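Side-chain contact in single-stranded DNA-binding protein 1 (Streptomyces coelicolor, PDB 4DAM), which probably binds single-stranded DNA as a homotetramer, represented here by the OB-fold domain that makes up the N-terminal part of the longer protein: residues A[79-84]-A[113-118]. The protein carries 1 engineered substitution. Residues are numbered along the deposited sequence; the frame is centred on the assembly and turned at random. Where two conformers were deposited one is given.
Sequences GSLAVG and VAIGHD
His117 NE2 meets two oxygens of Ser80: the hydroxyl OG at 2.8 Å, where either group could donate, and the backbone O at 3.2 Å, a weak bond bent to 121° at the hydrogen that needs a proton on NE2. The pair ties the region of Ser80, on helix 71-80, the helix that an OB-fold inserts between its third and fourth strands, to strand 114-117. With chi1 at -173°, OG stands beside the carbonyl carbon of Ser80, which lets OG and O both reach NE2; a second conformer of this serine was deposited, so the hydroxyl link may be only partly populated. Beside the polar pair, Leu81 CD2 comes up obliquely to the ring, 3.7 Å from His117 CE1. Replacing His117 by an alanine takes away the ring; Ser80 OG would probably be left without its mate and freer to turn, and a gap is likely to open beside Leu81 CD2. Leu81 is also buried against Phe41 and Val87 of strands 36-51 and 86-100. Leu119 of the second subunit packs against both Ser80 and Leu81, so this contact borders a subunit interface. Deeper in, the other branch of the leucine, CD1, touches Ile115 CG2 at 4.2 Å.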
ATOM      1  N   GLY A  79      10.391  17.759 -17.852  1.00 20.26           N
ATOM      2  CA  GLY A  79      10.908  19.094 -17.548  1.00 23.20           C
ATOM      3  C   GLY A  79      11.271  19.370 -16.100  1.00 21.55           C
ATOM      4  O   GLY A  79      11.790  20.428 -15.784  1.00 24.57           O
ATOM      5  N   SER A  80      10.984  18.414 -15.227  0.64 17.31           N
ATOM      6  CA  SER A  80      11.028  18.627 -13.780  0.64 16.14           C
ATOM      7  C   SER A  80      11.993  17.743 -12.987  0.64 17.38           C
ATOM      8  O   SER A  80      12.489  18.169 -11.951  0.64 19.37           O
ATOM      9  CB  SER A  80       9.609  18.450 -13.233  0.64 18.08           C
ATOM     10  OG  SER A  80       9.524  18.798 -11.859  0.64 21.11           O
ATOM     11  N   LEU A  81      12.276  16.535 -13.461  1.00 14.86           N
ATOM     12  CA  LEU A  81      13.079  15.588 -12.691  1.00 14.12           C
ATOM     13  C   LEU A  81      14.535  15.488 -13.146  1.00 15.53           C
ATOM     14  O   LEU A  81      14.826  15.393 -14.332  1.00 16.83           O
ATOM     15  CB  LEU A  81      12.449  14.182 -12.736  1.00 15.10           C
ATOM     16  CG  LEU A  81      11.006  14.045 -12.261  1.00 17.16           C
ATOM     17  CD1 LEU A  81      10.568  12.597 -12.315  1.00 20.30           C
ATOM     18  CD2 LEU A  81      10.870  14.567 -10.837  1.00 20.07           C
ATOM     19  N   ALA A  82      15.432  15.474 -12.177  1.00 15.36           N
ATOM     20  CA  ALA A  82      16.872  15.316 -12.416  1.00 14.44           C
ATOM     21  C   ALA A  82      17.468  14.361 -11.383  1.00 15.82           C
ATOM     22  O   ALA A  82      16.927  14.160 -10.282  1.00 15.98           O
ATOM     23  CB  ALA A  82      17.589  16.687 -12.361  1.00 16.58           C
ATOM     24  N   VAL A  83      18.630  13.816 -11.710  0.51 17.24           N
ATOM     25  CA  VAL A  83      19.346  12.930 -10.799  0.51 18.00           C
ATOM     26  C   VAL A  83      19.530  13.578  -9.437  0.51 18.66           C
ATOM     27  O   VAL A  83      19.909  14.760  -9.319  0.51 22.06           O
ATOM     28  CB  VAL A  83      20.725  12.492 -11.345  0.51 20.76           C
ATOM     29  CG1 VAL A  83      21.562  11.813 -10.246  0.51 18.86           C
ATOM     30  CG2 VAL A  83      20.546  11.574 -12.526  0.51 22.45           C
ATOM     31  N   GLY A  84      19.258  12.785  -8.405  1.00 18.66           N
ATOM     32  CA  GLY A  84      19.355  13.235  -7.032  1.00 21.42           C
ATOM     33  C   GLY A  84      18.061  13.730  -6.420  1.00 20.62           C
ATOM     34  O   GLY A  84      17.955  13.796  -5.186  1.00 25.05           O
ATOM     35  N   VAL A 113       1.375   6.471 -11.684  1.00 14.79           N
ATOM     36  CA  VAL A 113       0.141   7.220 -11.744  1.00 16.90           C
ATOM     37  C   VAL A 113       0.328   8.661 -11.233  1.00 16.02           C
ATOM     38  O   VAL A 113      -0.313   9.596 -11.719  1.00 19.32           O
ATOM     39  CB  VAL A 113      -0.937   6.486 -10.892  1.00 19.46           C
ATOM     40  CG1 VAL A 113      -2.184   7.317 -10.789  1.00 29.07           C
ATOM     41  CG2 VAL A 113      -1.233   5.120 -11.505  1.00 23.79           C
ATOM     42  N   ALA A 114       1.206   8.812 -10.244  1.00 15.60           N
ATOM     43  CA  ALA A 114       1.475  10.099  -9.602  1.00 15.69           C
ATOM     44  C   ALA A 114       2.938  10.154  -9.256  1.00 15.11           C
ATOM     45  O   ALA A 114       3.525   9.148  -8.838  1.00 15.63           O
ATOM     46  CB  ALA A 114       0.614  10.241  -8.346  1.00 17.73           C
ATOM     47  N   ILE A 115       3.548  11.315  -9.475  1.00 15.62           N
ATOM     48  CA  ILE A 115       4.928  11.552  -9.076  1.00 14.10           C
ATOM     49  C   ILE A 115       4.983  12.979  -8.548  1.00 14.21           C
ATOM     50  O   ILE A 115       4.384  13.886  -9.135  1.00 15.11           O
ATOM     51  CB  ILE A 115       5.944  11.468 -10.248  1.00 16.17           C
ATOM     52  CG1 ILE A 115       5.891  10.099 -10.951  1.00 15.24           C
ATOM     53  CG2 ILE A 115       7.368  11.693  -9.741  1.00 17.20           C
ATOM     54  CD1 ILE A 115       6.691  10.015 -12.245  1.00 19.36           C
ATOM     55  N   GLY A 116       5.695  13.175  -7.461  1.00 15.73           N
ATOM     56  CA  GLY A 116       5.906  14.542  -6.954  1.00 15.83           C
ATOM     57  C   GLY A 116       7.258  14.686  -6.318  1.00 15.78           C
ATOM     58  O   GLY A 116       7.809  13.725  -5.791  1.00 14.53           O
ATOM     59  N   HIS A 117       7.823  15.897  -6.392  1.00 15.00           N
ATOM     60  CA  HIS A 117       8.993  16.212  -5.602  1.00 16.08           C
ATOM     61  C   HIS A 117       8.622  16.136  -4.140  1.00 15.76           C
ATOM     62  O   HIS A 117       7.607  16.700  -3.735  1.00 17.89           O
ATOM     63  CB  HIS A 117       9.484  17.622  -5.932  1.00 15.73           C
ATOM     64  CG  HIS A 117      10.113  17.737  -7.286  1.00 16.49           C
ATOM     65  ND1 HIS A 117      11.401  17.381  -7.529  1.00 19.31           N
ATOM     66  CD2 HIS A 117       9.585  18.132  -8.496  1.00 21.35           C
ATOM     67  CE1 HIS A 117      11.661  17.579  -8.845  1.00 18.51           C
ATOM     68  NE2 HIS A 117      10.569  18.031  -9.422  1.00 21.63           N
ATOM     69  N   ASP A 118       9.424  15.443  -3.339  1.00 15.69           N
ATOM     70  CA  ASP A 118       9.090  15.204  -1.930  1.00 15.80           C
ATOM     71  C   ASP A 118       9.463  16.407  -1.079  1.00 18.80           C
ATOM     72  O   ASP A 118      10.643  16.734  -0.915  1.00 21.22           O
ATOM     73  CB  ASP A 118       9.807  13.967  -1.424  1.00 17.64           C
ATOM     74  CG  ASP A 118       9.381  13.551   0.005  1.00 20.18           C
ATOM     75  OD1 ASP A 118       8.464  14.178   0.604  1.00 20.03           O
ATOM     76  OD2 ASP A 118       9.986  12.560   0.502  1.00 22.59           O
TER